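Side-chain contacts in ferredoxin-thioredoxin reductase variable chain, chloroplastic (Arabidopsis thaliana, PDB 7C2B), which probably serves as the variable subunit of ferredoxin-thioredoxin reductase, the enzyme that passes electrons from reduced ferredoxin to thioredoxins: residues E28-K33 / K65-L70; Q85-I90 / P95-T100; L44-V49 / V55-M60. All coordinates share one frame; numbering follows the deposited sequence.

Contact 1: E28-K33 / K65-L70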
loop_
_atom_site.group_PDB
_atom_site.type_symbol
_atom_site.label_atom_id
_atom_site.label_comp_id
_atom_site.label_asym_id
_atom_site.label_seq_id
_atom_site.Cartn_x
_atom_site.Cartn_y
_atom_site.Cartn_z
ATOM N N GLU B 28 -22.058 -4.338 8.672
ATOM C CA GLU B 28 -23.510 -4.203 8.663
ATOM C C GLU B 28 -23.927 -2.777 9.015
ATOM O O GLU B 28 -24.751 -2.171 8.323
ATOM C CB GLU B 28 -24.125 -5.218 9.633
ATOM C CG GLU B 28 -25.633 -5.348 9.543
ATOM C CD GLU B 28 -26.290 -5.453 10.914
ATOM O OE1 GLU B 28 -26.329 -6.574 11.479
ATOM O OE2 GLU B 28 -26.758 -4.411 11.433
ATOM N N LYS B 29 -23.346 -2.213 10.074
ATOM C CA LYS B 29 -23.713 -0.857 10.468
ATOM C C LYS B 29 -23.213 0.179 9.465
ATOM O O LYS B 29 -23.799 1.261 9.356
ATOM C CB LYS B 29 -23.179 -0.545 11.862
ATOM C CG LYS B 29 -23.996 -1.211 12.968
ATOM C CD LYS B 29 -23.170 -1.474 14.216
ATOM C CE LYS B 29 -22.457 -0.216 14.693
ATOM N NZ LYS B 29 -23.009 0.263 16.001
ATOM N N ALA B 30 -22.139 -0.127 8.733
ATOM C CA ALA B 30 -21.690 0.784 7.682
ATOM C C ALA B 30 -22.656 0.782 6.505
ATOM O O ALA B 30 -23.001 1.845 5.971
ATOM C CB ALA B 30 -20.286 0.404 7.221
ATOM N N LYS B 31 -23.097 -0.409 6.083
ATOM C CA LYS B 31 -24.058 -0.512 4.990
ATOM C C LYS B 31 -25.360 0.207 5.322
ATOM O O LYS B 31 -26.015 0.749 4.423
ATOM C CB LYS B 31 -24.336 -1.980 4.659
ATOM C CG LYS B 31 -23.355 -2.627 3.681
ATOM C CD LYS B 31 -23.284 -1.871 2.355
ATOM C CE LYS B 31 -23.249 -2.803 1.139
ATOM N NZ LYS B 31 -22.877 -2.086 -0.121
ATOM N N GLU B 32 -25.739 0.239 6.601
ATOM C CA GLU B 32 -26.933 0.963 7.020
ATOM C C GLU B 32 -26.792 2.472 6.869
ATOM O O GLU B 32 -27.803 3.184 6.893
ATOM C CB GLU B 32 -27.271 0.615 8.470
ATOM C CG GLU B 32 -27.747 -0.820 8.642
ATOM C CD GLU B 32 -28.038 -1.183 10.087
ATOM O OE1 GLU B 32 -28.539 -2.302 10.318
ATOM O OE2 GLU B 32 -27.766 -0.358 10.988
ATOM N N LYS B 33 -25.572 2.980 6.713
ATOM C CA LYS B 33 -25.348 4.405 6.513
ATOM C C LYS B 33 -25.408 4.818 5.042
ATOM O O LYS B 33 -25.208 5.994 4.737
ATOM C CB LYS B 33 -23.995 4.815 7.104
ATOM C CG LYS B 33 -23.879 4.621 8.620
ATOM C CD LYS B 33 -22.552 5.166 9.141
ATOM C CE LYS B 33 -22.375 4.904 10.645
ATOM N NZ LYS B 33 -21.529 3.702 10.906
ATOM N N LYS B 65 -22.885 7.340 -1.001
ATOM C CA LYS B 65 -23.418 6.700 -2.194
ATOM C C LYS B 65 -23.331 5.187 -2.093
ATOM O O LYS B 65 -24.253 4.475 -2.505
ATOM C CB LYS B 65 -22.648 7.192 -3.421
ATOM C CG LYS B 65 -23.224 6.752 -4.766
ATOM C CD LYS B 65 -24.418 7.628 -5.146
ATOM C CE LYS B 65 -24.966 7.248 -6.520
ATOM N NZ LYS B 65 -26.115 8.106 -6.913
ATOM N N ASP B 66 -22.224 4.681 -1.561
ATOM C CA ASP B 66 -22.031 3.247 -1.469
ATOM C C ASP B 66 -21.048 2.959 -0.353
ATOM O O ASP B 66 -20.262 3.820 0.055
ATOM C CB ASP B 66 -21.521 2.646 -2.786
ATOM C CG ASP B 66 -22.033 1.228 -3.017
ATOM O OD1 ASP B 66 -22.565 0.620 -2.061
ATOM O OD2 ASP B 66 -21.917 0.725 -4.157
ATOM N N TYR B 67 -21.128 1.734 0.146
ATOM C CA TYR B 67 -20.114 1.153 1.011
ATOM C C TYR B 67 -19.753 -0.183 0.397
ATOM O O TYR B 67 -20.600 -1.076 0.313
ATOM C CB TYR B 67 -20.641 0.968 2.430
ATOM C CG TYR B 67 -19.660 0.325 3.373
ATOM C CD1 TYR B 67 -18.657 1.079 3.973
ATOM C CD2 TYR B 67 -19.755 -1.024 3.691
ATOM C CE1 TYR B 67 -17.760 0.500 4.865
ATOM C CE2 TYR B 67 -18.869 -1.616 4.578
ATOM C CZ TYR B 67 -17.874 -0.851 5.166
ATOM O OH TYR B 67 -16.996 -1.439 6.052
ATOM N N VAL B 68 -18.525 -0.325 -0.068
ATOM C CA VAL B 68 -18.165 -1.525 -0.806
ATOM C C VAL B 68 -16.975 -2.170 -0.117
ATOM O O VAL B 68 -15.857 -1.644 -0.160
ATOM C CB VAL B 68 -17.879 -1.233 -2.283
ATOM C CG1 VAL B 68 -17.539 -2.522 -3.008
ATOM C CG2 VAL B 68 -19.100 -0.585 -2.933
ATOM N N VAL B 69 -17.221 -3.296 0.547
ATOM C CA VAL B 69 -16.161 -4.163 1.034
ATOM C C VAL B 69 -16.324 -5.581 0.529
ATOM O O VAL B 69 -15.521 -6.447 0.878
ATOM C CB VAL B 69 -16.072 -4.148 2.576
ATOM C CG1 VAL B 69 -15.766 -2.745 3.073
ATOM C CG2 VAL B 69 -17.374 -4.664 3.192
ATOM N N LEU B 70 -17.363 -5.848 -0.253
ATOM C CA LEU B 70 -17.579 -7.139 -0.888
ATOM C C LEU B 70 -17.620 -6.955 -2.394
ATOM O O LEU B 70 -18.038 -5.908 -2.896
ATOM C CB LEU B 70 -18.896 -7.783 -0.457
ATOM C CG LEU B 70 -19.180 -8.115 1.000
ATOM C CD1 LEU B 70 -20.515 -8.841 1.063
ATOM C CD2 LEU B 70 -18.070 -8.970 1.597
HETATM O O HOH W 1 -24.836 -0.613 -2.513
#

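Contact 2: Q85-I90 / P95-T100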
loop_
_atom_site.group_PDB
_atom_site.type_symbol
_atom_site.label_atom_id
_atom_site.label_comp_id
_atom_site.label_asym_id
_atom_site.label_seq_id
_atom_site.Cartn_x
_atom_site.Cartn_y
_atom_site.Cartn_z
ATOM N N GLN B 85 -20.956 11.100 -2.368
ATOM C CA GLN B 85 -21.295 12.021 -3.446
ATOM C C GLN B 85 -21.308 13.448 -2.921
ATOM O O GLN B 85 -21.956 13.739 -1.910
ATOM C CB GLN B 85 -22.654 11.676 -4.058
ATOM C CG GLN B 85 -23.122 12.655 -5.137
ATOM C CD GLN B 85 -24.367 12.158 -5.849
ATOM O OE1 GLN B 85 -24.467 10.980 -6.181
ATOM N NE2 GLN B 85 -25.329 13.047 -6.064
ATOM N N PHE B 86 -20.580 14.330 -3.607
ATOM C CA PHE B 86 -20.526 15.748 -3.294
ATOM C C PHE B 86 -20.992 16.534 -4.509
ATOM O O PHE B 86 -20.873 16.073 -5.643
ATOM C CB PHE B 86 -19.104 16.208 -2.932
ATOM C CG PHE B 86 -18.554 15.582 -1.682
ATOM C CD1 PHE B 86 -18.817 16.139 -0.438
ATOM C CD2 PHE B 86 -17.746 14.454 -1.750
ATOM C CE1 PHE B 86 -18.309 15.572 0.716
ATOM C CE2 PHE B 86 -17.232 13.883 -0.606
ATOM C CZ PHE B 86 -17.511 14.445 0.636
ATOM N N VAL B 87 -21.528 17.721 -4.261
ATOM C CA VAL B 87 -21.740 18.724 -5.298
ATOM C C VAL B 87 -21.078 20.003 -4.816
ATOM O O VAL B 87 -21.319 20.434 -3.685
ATOM C CB VAL B 87 -23.233 18.967 -5.592
ATOM C CG1 VAL B 87 -23.380 19.843 -6.838
ATOM C CG2 VAL B 87 -23.971 17.648 -5.792
ATOM N N LYS B 88 -20.223 20.590 -5.652
ATOM C CA LYS B 88 -19.513 21.813 -5.297
ATOM C C LYS B 88 -19.802 22.896 -6.326
ATOM O O LYS B 88 -19.659 22.670 -7.534
ATOM C CB LYS B 88 -18.005 21.586 -5.198
ATOM C CG LYS B 88 -17.256 22.780 -4.621
ATOM C CD LYS B 88 -15.785 22.751 -4.997
ATOM C CE LYS B 88 -15.161 24.124 -4.847
ATOM N NZ LYS B 88 -15.155 24.559 -3.426
ATOM N N GLU B 89 -20.215 24.061 -5.837
ATOM C CA GLU B 89 -20.467 25.205 -6.698
ATOM C C GLU B 89 -19.146 25.785 -7.180
ATOM O O GLU B 89 -18.259 26.084 -6.377
ATOM C CB GLU B 89 -21.265 26.264 -5.940
ATOM C CG GLU B 89 -22.766 26.178 -6.148
ATOM C CD GLU B 89 -23.156 26.418 -7.588
ATOM O OE1 GLU B 89 -23.859 25.560 -8.164
ATOM O OE2 GLU B 89 -22.745 27.459 -8.151
ATOM N N ILE B 90 -19.009 25.940 -8.491
ATOM C CA ILE B 90 -17.799 26.493 -9.085
ATOM C C ILE B 90 -18.176 27.736 -9.873
ATOM O O ILE B 90 -18.989 27.665 -10.805
ATOM C CB ILE B 90 -17.084 25.471 -9.975
ATOM C CG1 ILE B 90 -16.663 24.277 -9.127
ATOM C CG2 ILE B 90 -15.877 26.101 -10.651
ATOM C CD1 ILE B 90 -15.987 23.242 -9.913
ATOM N N PRO B 95 -23.026 23.939 -10.458
ATOM C CA PRO B 95 -22.746 22.790 -9.591
ATOM C C PRO B 95 -21.959 21.713 -10.324
ATOM O O PRO B 95 -22.261 21.363 -11.467
ATOM C CB PRO B 95 -24.144 22.301 -9.199
ATOM C CG PRO B 95 -25.017 22.720 -10.324
ATOM C CD PRO B 95 -24.445 24.012 -10.850
ATOM N N VAL B 96 -20.933 21.189 -9.654
ATOM C CA VAL B 96 -20.121 20.095 -10.178
ATOM C C VAL B 96 -20.253 18.915 -9.222
ATOM O O VAL B 96 -19.884 19.016 -8.048
ATOM C CB VAL B 96 -18.653 20.508 -10.360
ATOM C CG1 VAL B 96 -17.793 19.308 -10.740
ATOM C CG2 VAL B 96 -18.553 21.585 -11.425
ATOM N N LYS B 97 -20.790 17.810 -9.724
ATOM C CA LYS B 97 -21.007 16.616 -8.924
ATOM C C LYS B 97 -19.811 15.689 -9.053
ATOM O O LYS B 97 -19.281 15.500 -10.152
ATOM C CB LYS B 97 -22.278 15.902 -9.383
ATOM C CG LYS B 97 -22.523 14.563 -8.728
ATOM C CD LYS B 97 -24.015 14.277 -8.648
ATOM C CE LYS B 97 -24.603 13.930 -9.993
ATOM N NZ LYS B 97 -26.043 13.531 -9.859
ATOM N N PHE B 98 -19.376 15.120 -7.926
ATOM C CA PHE B 98 -18.263 14.183 -7.950
ATOM C C PHE B 98 -18.372 13.236 -6.769
ATOM O O PHE B 98 -19.163 13.441 -5.846
ATOM C CB PHE B 98 -16.897 14.899 -7.941
ATOM C CG PHE B 98 -16.614 15.695 -6.685
ATOM C CD1 PHE B 98 -17.064 17.001 -6.560
ATOM C CD2 PHE B 98 -15.871 15.146 -5.640
ATOM C CE1 PHE B 98 -16.802 17.747 -5.416
ATOM C CE2 PHE B 98 -15.609 15.882 -4.491
ATOM C CZ PHE B 98 -16.067 17.189 -4.383
ATOM N N PHE B 99 -17.562 12.186 -6.818
ATOM C CA PHE B 99 -17.467 11.210 -5.748
ATOM C C PHE B 99 -16.059 11.227 -5.178
ATOM O O PHE B 99 -15.091 11.524 -5.885
ATOM C CB PHE B 99 -17.810 9.802 -6.254
ATOM C CG PHE B 99 -19.146 9.728 -6.939
ATOM C CD1 PHE B 99 -20.319 9.661 -6.194
ATOM C CD2 PHE B 99 -19.233 9.755 -8.322
ATOM C CE1 PHE B 99 -21.553 9.609 -6.817
ATOM C CE2 PHE B 99 -20.473 9.710 -8.957
ATOM C CZ PHE B 99 -21.633 9.636 -8.201
ATOM N N THR B 100 -15.960 10.917 -3.889
ATOM C CA THR B 100 -14.684 10.767 -3.209
ATOM C C THR B 100 -14.815 9.589 -2.256
ATOM O O THR B 100 -15.850 9.429 -1.606
ATOM C CB THR B 100 -14.283 12.043 -2.439
ATOM O OG1 THR B 100 -13.969 13.099 -3.361
ATOM C CG2 THR B 100 -13.070 11.786 -1.561
#

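Contact 3: L44-V49 / V55-M60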
loop_
_atom_site.group_PDB
_atom_site.type_symbol
_atom_site.label_atom_id
_atom_site.label_comp_id
_atom_site.label_asym_id
_atom_site.label_seq_id
_atom_site.Cartn_x
_atom_site.Cartn_y
_atom_site.Cartn_z
ATOM N N LEU B 44 -8.478 17.365 3.753
ATOM C CA LEU B 44 -8.406 16.333 2.725
ATOM C C LEU B 44 -8.480 17.017 1.366
ATOM O O LEU B 44 -9.517 17.585 1.016
ATOM C CB LEU B 44 -9.537 15.324 2.898
ATOM C CG LEU B 44 -9.754 14.386 1.695
ATOM C CD1 LEU B 44 -8.488 13.599 1.375
ATOM C CD2 LEU B 44 -10.920 13.453 1.989
ATOM N N LYS B 45 -7.386 16.967 0.610
ATOM C CA LYS B 45 -7.344 17.504 -0.743
ATOM C C LYS B 45 -7.559 16.379 -1.743
ATOM O O LYS B 45 -7.005 15.290 -1.584
ATOM C CB LYS B 45 -6.000 18.185 -1.029
ATOM C CG LYS B 45 -5.602 19.281 -0.038
ATOM C CD LYS B 45 -4.155 19.713 -0.275
ATOM C CE LYS B 45 -3.836 21.050 0.376
ATOM N NZ LYS B 45 -3.427 20.911 1.811
ATOM N N VAL B 46 -8.354 16.642 -2.779
ATOM C CA VAL B 46 -8.545 15.657 -3.837
ATOM C C VAL B 46 -8.253 16.310 -5.185
ATOM O O VAL B 46 -8.390 17.526 -5.364
ATOM C CB VAL B 46 -9.955 15.000 -3.820
ATOM C CG1 VAL B 46 -10.148 14.158 -2.531
ATOM C CG2 VAL B 46 -11.078 16.018 -3.980
ATOM N N TYR B 47 -7.857 15.474 -6.140
ATOM C CA TYR B 47 -7.254 15.940 -7.375
ATOM C C TYR B 47 -7.966 15.449 -8.625
ATOM O O TYR B 47 -7.544 15.800 -9.729
ATOM C CB TYR B 47 -5.777 15.513 -7.416
ATOM C CG TYR B 47 -4.995 16.098 -6.263
ATOM C CD1 TYR B 47 -4.491 17.393 -6.334
ATOM C CD2 TYR B 47 -4.787 15.378 -5.097
ATOM C CE1 TYR B 47 -3.791 17.948 -5.283
ATOM C CE2 TYR B 47 -4.090 15.931 -4.039
ATOM C CZ TYR B 47 -3.598 17.223 -4.144
ATOM O OH TYR B 47 -2.906 17.786 -3.097
ATOM N N HIS B 48 -9.036 14.669 -8.490
ATOM C CA HIS B 48 -9.678 14.017 -9.626
ATOM C C HIS B 48 -10.947 14.716 -10.104
ATOM O O HIS B 48 -11.613 14.197 -10.999
ATOM C CB HIS B 48 -10.020 12.568 -9.266
ATOM C CG HIS B 48 -11.017 12.458 -8.154
ATOM N ND1 HIS B 48 -10.810 13.030 -6.915
ATOM C CD2 HIS B 48 -12.240 11.884 -8.105
ATOM C CE1 HIS B 48 -11.855 12.792 -6.145
ATOM N NE2 HIS B 48 -12.740 12.106 -6.845
ATOM N N VAL B 49 -11.320 15.855 -9.523
ATOM C CA VAL B 49 -12.569 16.492 -9.918
ATOM C C VAL B 49 -12.371 17.150 -11.275
ATOM O O VAL B 49 -11.376 17.848 -11.502
ATOM C CB VAL B 49 -13.030 17.492 -8.846
ATOM C CG1 VAL B 49 -14.332 18.153 -9.258
ATOM C CG2 VAL B 49 -13.218 16.771 -7.531
ATOM N N VAL B 55 -9.288 20.287 -4.764
ATOM C CA VAL B 55 -10.456 20.611 -3.958
ATOM C C VAL B 55 -10.151 20.237 -2.517
ATOM O O VAL B 55 -9.708 19.118 -2.244
ATOM C CB VAL B 55 -11.718 19.878 -4.449
ATOM C CG1 VAL B 55 -12.902 20.187 -3.551
ATOM C CG2 VAL B 55 -12.027 20.266 -5.879
ATOM N N GLU B 56 -10.381 21.173 -1.600
ATOM C CA GLU B 56 -10.284 20.902 -0.171
ATOM C C GLU B 56 -11.654 20.455 0.322
ATOM O O GLU B 56 -12.638 21.191 0.189
ATOM C CB GLU B 56 -9.810 22.136 0.599
ATOM C CG GLU B 56 -9.936 21.988 2.137
ATOM C CD GLU B 56 -9.085 20.862 2.711
ATOM O OE1 GLU B 56 -7.839 20.924 2.601
ATOM O OE2 GLU B 56 -9.659 19.908 3.281
ATOM N N LEU B 57 -11.723 19.249 0.886
ATOM C CA LEU B 57 -13.021 18.683 1.232
ATOM C C LEU B 57 -13.474 19.014 2.648
ATOM O O LEU B 57 -14.654 18.822 2.958
ATOM C CB LEU B 57 -13.002 17.163 1.074
ATOM C CG LEU B 57 -12.930 16.694 -0.383
ATOM C CD1 LEU B 57 -13.095 15.191 -0.458
ATOM C CD2 LEU B 57 -13.998 17.398 -1.223
ATOM N N MET B 58 -12.582 19.487 3.512
ATOM C CA MET B 58 -12.967 19.653 4.912
ATOM C C MET B 58 -14.148 20.603 5.029
ATOM O O MET B 58 -14.145 21.697 4.453
ATOM C CB MET B 58 -11.802 20.176 5.744
ATOM C CG MET B 58 -12.209 20.355 7.207
ATOM S SD MET B 58 -10.773 20.498 8.237
ATOM C CE MET B 58 -11.548 20.488 9.867
ATOM N N GLY B 59 -15.177 20.169 5.749
ATOM C CA GLY B 59 -16.371 20.966 5.911
ATOM C C GLY B 59 -17.418 20.781 4.838
ATOM O O GLY B 59 -18.550 21.240 5.019
ATOM N N MET B 60 -17.089 20.131 3.726
ATOM C CA MET B 60 -18.081 19.892 2.691
ATOM C C MET B 60 -19.046 18.796 3.124
ATOM O O MET B 60 -18.682 17.864 3.845
ATOM C CB MET B 60 -17.406 19.518 1.374
ATOM C CG MET B 60 -16.637 20.685 0.793
ATOM S SD MET B 60 -16.005 20.399 -0.858
ATOM C CE MET B 60 -17.506 19.899 -1.709
HETATM O O HOH W 2 -5.299 20.009 3.399
#

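Contact 1: E28-K33 / K65-L70
The Tyr67 ring carries the methyl of Ala30 on one face. Ala30 CB stands almost over the middle of the ring, 3.4 Å from its centroid and 12° off the ring normal. Its nearest ring atom is Tyr67 CZ. This is a CH-pi contact in which a small side chain lets the helix settle close to the phenol. At the ring edge, near the ring plane, Lys31 CD lies 3.9 Å from Tyr67 CD2. With CG anti to the backbone N (chi1 178°), the Tyr67 ring is carried toward the helix.

The Lys31 chain bends at chi2 and chi3 and runs past the ring edge to the strand backbone. There Lys31 NZ hydrogen-bonds Tyr67 O at 2.5 Å, shorter than usual, so the exact length is doubtful. The same ammonium makes a salt bridge with Asp66, with Lys31 NZ and Asp66 OD1 3.3 Å apart. A water donates to Asp66 OD1 at 2.6 Å and accepts only a weak bond from Lys31 NZ. The lysine charge probably leans on both the carbonyl and the carboxylate; Lys31 itself is exposed.

Tyr67 OH is hydrogen-bonded to Asp27 OD1, about a turn before Ala30 in helix 25-31. Phe82 meets the Tyr67 ring from strand 82-90. Asp66 also belongs to a classic beta bulge, in which Lys65 and Asp66 both face Lys83. The contact therefore pins the N-terminal helix to the end of strand 61-67.

Contact 2: Q85-I90 / P95-T100
Phe86 and Phe98 are neighbours on one face of two antiparallel strands, their side chains slanting across each other with ring planes 24° apart. The rings are slid apart, with centroids 5.5 Å from each other, so they barely overlap. What lies over the Phe98 ring is instead Phe86 CB, 3.5 Å from Phe98 CZ and offset toward the rim. Phe98 CG sits between its own backbone N and carbonyl carbon (chi1 64°), which turns the ring across to its neighbour. Lys88 CB meets the edge of this ring, and Thr100 CB approaches the Phe86 ring obliquely. Further along, Ile90 CD1 meets Val96 CG2, on this face, at 3.4 Å, tighter than usual.

The other face holds Gln85, Val87, Glu89, Pro95, Lys97 and Phe99. Gln85 and Phe99 run side by side and point the same way. The amide stands steeply against the ring, with planes 79° apart, and Gln85 OE1 is 3.3 Å from Phe99 CE1. Gln85 NE2 lies against Lys97 CD. Val87 and Pro95 are also aligned, with Val87 CG1 3.5 Å from Pro95 CB. Glu89 lies beside Pro95, whose ring nitrogen has no hydrogen to offer the carboxylate.

Paired backbone bonds fix this register. Phe86 N donates to Phe98 O at 2.8 Å, and Phe98 N returns a bond to Phe86 O. Lys88 and Val96 exchange a similar pair. The arrangement is a twisted antiparallel beta hairpin, strands 82-90 and 94-102, within the SH3-like fold of this subunit.

Contact 3: L44-V49 / V55-M60
Glu56 reaches back to the start of the facing segment and takes the amide of Leu44. The bond from Leu44 N to Glu56 OE2 is 2.8 Å and nearly straight (173°). It meets the oxygen on the syn side, 16° out of the carboxylate plane. Met58 N donates to the same OE2 at 3.0 Å, on its anti lone pair. Two amides therefore grip one oxygen and hold the carboxylate in place. The bend at chi2 (62°) folds the glutamate back to reach them. Glu56 OE1 is joined to Lys45 through a water, which accepts from Lys45 NZ at 2.6 Å and donates to Glu56 OE1 at 2.8 Å.

The segments form a short beta hairpin, strands 45-46 and 55-56. Val46 and Val55 are its hydrogen-bonded pair, and Leu57 N adds a bond to Leu44 O. Leu57 then opens a type II turn that ends at Met60, with Gly59 at its third position.

On the side of Val46 and Val55, Leu57 CD1 touches both Leu44 CD2 and Val46 CG1, each at 3.7 Å. Leu44 lies alongside Leu57, while Val46 crosses it at about a right angle. Cut back to an alanine, Leu57 would no longer reach Leu44 CD2 or Val46 CG1, and a gap would probably open beside both. Val49 CG2 meets Val55 CG2 at 4.0 Å, the two side chains crossing at about a right angle. Farther out, Leu44 packs on Leu102 and Val55 on Lys88, and Tyr47 makes backbone hydrogen bonds to another protein chain.

How the contacts relate
Contact 3 is the most buried, though Lys45 and Glu56 stay exposed; contacts 1 and 2 are partly buried. Contacts 1 and 2 reach the same five-stranded sheet through its neighbouring strands 61-67 and 82-90. They touch where Lys65 makes a weak hydrogen bond to Gln85 and packs on Phe99. Contacts 2 and 3 lie closer, their centres about 10 Å apart. His48 NE2 probably hydrogen-bonds Phe99 O, and Val49 packs on Phe98. Contacts 1 and 3 do not meet. Chemistry follows place: contact 1 joins helix to strand by a charge and a ring, contact 2 by strand pairing and aromatics, contact 3 by strand pairing, with a carboxylate on one face and aliphatic packing on the other.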